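PDB 4Q48: DNA helicase RecQ from Deinococcus radiodurans, which probably couples ATP hydrolysis to the unwinding of duplex DNA, translocating in the 3'-5' direction, as other RecQ-family helicases do. Local coordinates for residues A[410-422]-A[464-477]. Residues are numbered along the deposited sequence; the frame is centred on the assembly and turned at random.
Sequences VRDLTREAQMALS and EHDEKLWRSVLRQL
A420 enters helix 467-477 as a knob, its methyl group seated among W470, V473, L474 and L477. L477 CD1 lies 3.9 Å from A420 CB and also reaches L421 CD2, while L477 CD2 meets A417 CB. V473 divides its branches: CG1, anti to its backbone N, faces A417 and A420, while CG2 meets E416 CB and L413 CD1. The helix axes pass 10.0 Å apart at 82°, nearly perpendicular, with A417 and V473 nearest each other at their CA atoms. Both helices belong to the RQC domain, a winged-helix member of the helix-turn-helix clan, and I500 of helix 498-501 packs on A417 and L421 as well. The W470 indole presents its six-membered ring edge-on. E416 O lies in the ring plane, 3.3 Å from W470 CZ3, and M419 makes a Met-aromatic contact at the same edge, with SD 3.8 Å from W470 CH2. W470 NE1 is hydrogen-bonded to G462 O, which restrains the indole. A single hydrogen bond joins the two segments, from H465 NE2 to the anti lone pair of E416 OE2 (2.6 Å), bent to 135° at the hydrogen. A turn at chi2 folds the E416 carboxylate toward the imidazole, their planes 70° apart. L469 CD2 lies over one face of the imidazole, toward its rim, and E464 CG, in a poorly ordered residue, over the other, again toward the rim.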
loop_
_atom_site.group_PDB
_atom_site.type_symbol
_atom_site.label_atom_id
_atom_site.label_comp_id
_atom_site.label_asym_id
_atom_site.label_seq_id
_atom_site.Cartn_x
_atom_site.Cartn_y
_atom_site.Cartn_z
ATOM N N VAL A 410 23.010 -3.783 -16.962
ATOM C CA VAL A 410 21.988 -2.823 -17.328
ATOM C C VAL A 410 22.251 -2.066 -18.624
ATOM O O VAL A 410 23.375 -1.718 -18.961
ATOM C CB VAL A 410 21.773 -1.801 -16.191
ATOM C CG1 VAL A 410 21.194 -2.491 -14.963
ATOM C CG2 VAL A 410 23.059 -1.072 -15.854
ATOM N N ARG A 411 21.178 -1.822 -19.354
ATOM C CA ARG A 411 21.221 -0.870 -20.445
ATOM C C ARG A 411 20.931 0.553 -19.925
ATOM O O ARG A 411 19.983 0.762 -19.163
ATOM C CB ARG A 411 20.214 -1.268 -21.516
ATOM C CG ARG A 411 20.308 -2.714 -21.896
ATOM C CD ARG A 411 19.081 -3.110 -22.641
ATOM N NE ARG A 411 18.762 -2.139 -23.685
ATOM C CZ ARG A 411 17.557 -2.019 -24.240
ATOM N NH1 ARG A 411 16.558 -2.803 -23.822
ATOM N NH2 ARG A 411 17.346 -1.110 -25.193
ATOM N N ASP A 412 21.749 1.525 -20.322
ATOM C CA ASP A 412 21.529 2.895 -19.886
ATOM C C ASP A 412 20.714 3.616 -20.968
ATOM O O ASP A 412 21.160 3.760 -22.101
ATOM C CB ASP A 412 22.837 3.638 -19.618
ATOM C CG ASP A 412 22.609 5.002 -18.990
ATOM O OD1 ASP A 412 21.555 5.607 -19.292
ATOM O OD2 ASP A 412 23.480 5.496 -18.212
ATOM N N LEU A 413 19.518 4.062 -20.611
ATOM C CA LEU A 413 18.663 4.738 -21.560
ATOM C C LEU A 413 18.300 6.119 -21.023
ATOM O O LEU A 413 17.288 6.687 -21.382
ATOM C CB LEU A 413 17.417 3.907 -21.846
ATOM C CG LEU A 413 17.678 2.749 -22.797
ATOM C CD1 LEU A 413 16.489 1.828 -22.842
ATOM C CD2 LEU A 413 17.952 3.308 -24.163
ATOM N N THR A 414 19.155 6.639 -20.153
ATOM C CA THR A 414 18.998 7.948 -19.535
ATOM C C THR A 414 18.841 9.069 -20.569
ATOM O O THR A 414 18.000 9.942 -20.430
ATOM C CB THR A 414 20.202 8.234 -18.636
ATOM O OG1 THR A 414 20.284 7.235 -17.599
ATOM C CG2 THR A 414 20.135 9.627 -18.073
ATOM N N ARG A 415 19.661 9.024 -21.612
ATOM C CA ARG A 415 19.686 10.023 -22.679
ATOM C C ARG A 415 18.348 10.015 -23.416
ATOM O O ARG A 415 17.789 11.064 -23.765
ATOM C CB ARG A 415 20.855 9.694 -23.633
ATOM C CG ARG A 415 21.088 10.567 -24.860
ATOM C CD ARG A 415 22.378 10.140 -25.632
ATOM N NE ARG A 415 22.368 8.740 -26.115
ATOM C CZ ARG A 415 23.382 7.868 -25.975
ATOM N NH1 ARG A 415 24.520 8.232 -25.364
ATOM N NH2 ARG A 415 23.264 6.621 -26.445
ATOM N N GLU A 416 17.828 8.815 -23.646
ATOM C CA GLU A 416 16.559 8.658 -24.347
ATOM C C GLU A 416 15.395 9.076 -23.444
ATOM O O GLU A 416 14.409 9.660 -23.914
ATOM C CB GLU A 416 16.386 7.211 -24.835
ATOM C CG GLU A 416 17.223 6.827 -26.070
ATOM C CD GLU A 416 18.701 6.543 -25.770
ATOM O OE1 GLU A 416 19.148 6.620 -24.594
ATOM O OE2 GLU A 416 19.437 6.249 -26.736
ATOM N N ALA A 417 15.507 8.763 -22.157
ATOM C CA ALA A 417 14.493 9.166 -21.198
ATOM C C ALA A 417 14.376 10.678 -21.197
ATOM O O ALA A 417 13.263 11.200 -21.219
ATOM C CB ALA A 417 14.798 8.646 -19.804
ATOM N N GLN A 418 15.513 11.378 -21.223
ATOM C CA GLN A 418 15.488 12.848 -21.236
ATOM C C GLN A 418 14.793 13.360 -22.509
ATOM O O GLN A 418 13.884 14.201 -22.434
ATOM C CB GLN A 418 16.888 13.436 -21.145
ATOM C CG GLN A 418 17.685 13.148 -19.875
ATOM C CD GLN A 418 19.159 13.601 -20.005
ATOM O OE1 GLN A 418 19.632 13.954 -21.099
ATOM N NE2 GLN A 418 19.873 13.596 -18.899
ATOM N N MET A 419 15.195 12.838 -23.670
ATOM C CA MET A 419 14.541 13.220 -24.916
ATOM C C MET A 419 13.040 13.041 -24.814
ATOM O O MET A 419 12.261 13.913 -25.208
ATOM C CB MET A 419 15.042 12.410 -26.071
ATOM C CG MET A 419 16.296 12.880 -26.654
ATOM S SD MET A 419 16.798 11.710 -27.929
ATOM C CE MET A 419 18.578 11.721 -27.646
ATOM N N ALA A 420 12.635 11.921 -24.241
ATOM C CA ALA A 420 11.225 11.609 -24.184
ATOM C C ALA A 420 10.521 12.566 -23.244
ATOM O O ALA A 420 9.494 13.128 -23.606
ATOM C CB ALA A 420 11.007 10.156 -23.765
ATOM N N LEU A 421 11.095 12.788 -22.065
ATOM C CA LEU A 421 10.484 13.698 -21.097
ATOM C C LEU A 421 10.378 15.136 -21.666
ATOM O O LEU A 421 9.379 15.827 -21.438
ATOM C CB LEU A 421 11.261 13.691 -19.777
ATOM C CG LEU A 421 11.259 12.385 -18.958
ATOM C CD1 LEU A 421 12.243 12.481 -17.823
ATOM C CD2 LEU A 421 9.900 11.925 -18.416
ATOM N N SER A 422 11.377 15.595 -22.414
ATOM C CA SER A 422 11.255 16.947 -22.936
ATOM C C SER A 422 10.157 16.981 -23.981
ATOM O O SER A 422 9.338 17.915 -24.008
ATOM C CB SER A 422 12.565 17.455 -23.500
ATOM O OG SER A 422 13.514 17.509 -22.451
ATOM N N GLU A 464 17.367 8.462 -34.444
ATOM C CA GLU A 464 18.371 7.442 -34.168
ATOM C C GLU A 464 17.803 6.045 -33.882
ATOM O O GLU A 464 18.395 5.034 -34.261
ATOM C CB GLU A 464 19.183 7.927 -32.968
ATOM C CG GLU A 464 20.111 6.920 -32.336
ATOM C CD GLU A 464 20.700 7.458 -31.046
ATOM O OE1 GLU A 464 20.307 8.585 -30.652
ATOM O OE2 GLU A 464 21.519 6.739 -30.416
ATOM N N HIS A 465 16.662 6.003 -33.201
ATOM C CA HIS A 465 16.036 4.765 -32.744
ATOM C C HIS A 465 14.817 4.489 -33.572
ATOM O O HIS A 465 14.393 5.337 -34.352
ATOM C CB HIS A 465 15.634 4.852 -31.271
ATOM C CG HIS A 465 16.793 4.953 -30.329
ATOM N ND1 HIS A 465 17.522 3.852 -29.930
ATOM C CD2 HIS A 465 17.381 6.024 -29.747
ATOM C CE1 HIS A 465 18.491 4.238 -29.119
ATOM N NE2 HIS A 465 18.431 5.552 -28.998
ATOM N N ASP A 466 14.284 3.282 -33.453
ATOM C CA ASP A 466 13.057 2.951 -34.162
ATOM C C ASP A 466 11.837 3.046 -33.260
ATOM O O ASP A 466 11.954 3.293 -32.056
ATOM C CB ASP A 466 13.164 1.568 -34.799
ATOM C CG ASP A 466 13.673 0.517 -33.841
ATOM O OD1 ASP A 466 13.367 0.598 -32.629
ATOM O OD2 ASP A 466 14.412 -0.383 -34.312
ATOM N N GLU A 467 10.669 2.821 -33.847
ATOM C CA GLU A 467 9.412 2.949 -33.131
ATOM C C GLU A 467 9.322 2.096 -31.880
ATOM O O GLU A 467 8.656 2.478 -30.918
ATOM C CB GLU A 467 8.254 2.589 -34.050
ATOM C CG GLU A 467 6.922 2.726 -33.382
ATOM C CD GLU A 467 5.776 2.611 -34.348
ATOM O OE1 GLU A 467 5.950 3.011 -35.523
ATOM O OE2 GLU A 467 4.688 2.165 -33.913
ATOM N N LYS A 468 9.977 0.936 -31.892
ATOM C CA LYS A 468 9.788 -0.037 -30.813
ATOM C C LYS A 468 10.484 0.380 -29.507
ATOM O O LYS A 468 9.964 0.163 -28.408
ATOM C CB LYS A 468 10.262 -1.438 -31.262
ATOM C CG LYS A 468 11.777 -1.697 -31.223
ATOM C CD LYS A 468 12.146 -3.122 -31.653
ATOM C CE LYS A 468 12.392 -4.025 -30.440
ATOM N NZ LYS A 468 12.901 -5.402 -30.789
ATOM N N LEU A 469 11.648 0.990 -29.637
ATOM C CA LEU A 469 12.425 1.402 -28.487
ATOM C C LEU A 469 11.752 2.537 -27.705
ATOM O O LEU A 469 11.762 2.559 -26.461
ATOM C CB LEU A 469 13.794 1.863 -28.954
ATOM C CG LEU A 469 14.742 2.237 -27.842
ATOM C CD1 LEU A 469 16.052 1.555 -28.082
ATOM C CD2 LEU A 469 14.895 3.740 -27.817
ATOM N N TRP A 470 11.183 3.488 -28.442
ATOM C CA TRP A 470 10.574 4.633 -27.819
ATOM C C TRP A 470 9.383 4.212 -27.025
ATOM O O TRP A 470 9.216 4.660 -25.896
ATOM C CB TRP A 470 10.187 5.671 -28.857
ATOM C CG TRP A 470 11.367 6.397 -29.348
ATOM C CD1 TRP A 470 11.841 6.433 -30.630
ATOM C CD2 TRP A 470 12.255 7.189 -28.567
ATOM N NE1 TRP A 470 12.982 7.196 -30.691
ATOM C CE2 TRP A 470 13.256 7.675 -29.432
ATOM C CE3 TRP A 470 12.308 7.537 -27.217
ATOM C CZ2 TRP A 470 14.301 8.500 -28.985
ATOM C CZ3 TRP A 470 13.356 8.351 -26.770
ATOM C CH2 TRP A 470 14.332 8.823 -27.650
ATOM N N ARG A 471 8.574 3.327 -27.597
ATOM C CA ARG A 471 7.354 2.889 -26.935
ATOM C C ARG A 471 7.753 2.202 -25.650
ATOM O O ARG A 471 7.072 2.326 -24.610
ATOM C CB ARG A 471 6.538 1.950 -27.821
ATOM C CG ARG A 471 5.832 2.624 -28.986
ATOM C CD ARG A 471 4.950 3.797 -28.554
ATOM N NE ARG A 471 3.664 3.376 -28.012
ATOM C CZ ARG A 471 2.584 3.154 -28.758
ATOM N NH1 ARG A 471 2.655 3.303 -30.081
ATOM N NH2 ARG A 471 1.437 2.777 -28.183
ATOM N N SER A 472 8.871 1.484 -25.737
ATOM C CA SER A 472 9.475 0.802 -24.603
ATOM C C SER A 472 9.967 1.795 -23.534
ATOM O O SER A 472 9.589 1.688 -22.354
ATOM C CB SER A 472 10.625 -0.080 -25.084
ATOM O OG SER A 472 11.484 -0.407 -24.006
ATOM N N VAL A 473 10.776 2.771 -23.960
ATOM C CA VAL A 473 11.264 3.818 -23.070
ATOM C C VAL A 473 10.068 4.476 -22.397
ATOM O O VAL A 473 10.076 4.697 -21.173
ATOM C CB VAL A 473 12.088 4.901 -23.818
ATOM C CG1 VAL A 473 12.153 6.170 -23.012
ATOM C CG2 VAL A 473 13.494 4.425 -24.133
ATOM N N LEU A 474 9.025 4.753 -23.184
ATOM C CA LEU A 474 7.833 5.396 -22.637
ATOM C C LEU A 474 7.115 4.550 -21.600
ATOM O O LEU A 474 6.718 5.086 -20.575
ATOM C CB LEU A 474 6.859 5.801 -23.749
ATOM C CG LEU A 474 7.381 6.905 -24.698
ATOM C CD1 LEU A 474 6.520 7.006 -25.954
ATOM C CD2 LEU A 474 7.518 8.286 -24.004
ATOM N N ARG A 475 6.994 3.241 -21.814
ATOM C CA ARG A 475 6.319 2.405 -20.831
ATOM C C ARG A 475 7.103 2.435 -19.564
ATOM O O ARG A 475 6.559 2.495 -18.457
ATOM C CB ARG A 475 6.148 0.976 -21.333
ATOM C CG ARG A 475 4.992 0.828 -22.317
ATOM C CD ARG A 475 4.671 -0.625 -22.637
ATOM N NE ARG A 475 5.836 -1.315 -23.180
ATOM C CZ ARG A 475 6.138 -1.341 -24.478
ATOM N NH1 ARG A 475 5.335 -0.729 -25.343
ATOM N NH2 ARG A 475 7.221 -1.992 -24.909
ATOM N N GLN A 476 8.407 2.432 -19.739
ATOM C CA GLN A 476 9.301 2.353 -18.618
ATOM C C GLN A 476 9.170 3.621 -17.790
ATOM O O GLN A 476 9.089 3.555 -16.555
ATOM C CB GLN A 476 10.736 2.140 -19.106
ATOM C CG GLN A 476 11.600 1.565 -18.029
ATOM C CD GLN A 476 11.263 0.107 -17.739
ATOM O OE1 GLN A 476 11.086 -0.710 -18.658
ATOM N NE2 GLN A 476 11.074 -0.201 -16.451
ATOM N N LEU A 477 9.096 4.767 -18.476
ATOM C CA LEU A 477 8.956 6.044 -17.782
ATOM C C LEU A 477 7.587 6.118 -17.138
ATOM O O LEU A 477 7.429 6.684 -16.051
ATOM C CB LEU A 477 9.169 7.224 -18.728
ATOM C CG LEU A 477 10.631 7.477 -19.096
ATOM C CD1 LEU A 477 10.746 8.435 -20.280
ATOM C CD2 LEU A 477 11.382 7.979 -17.902
#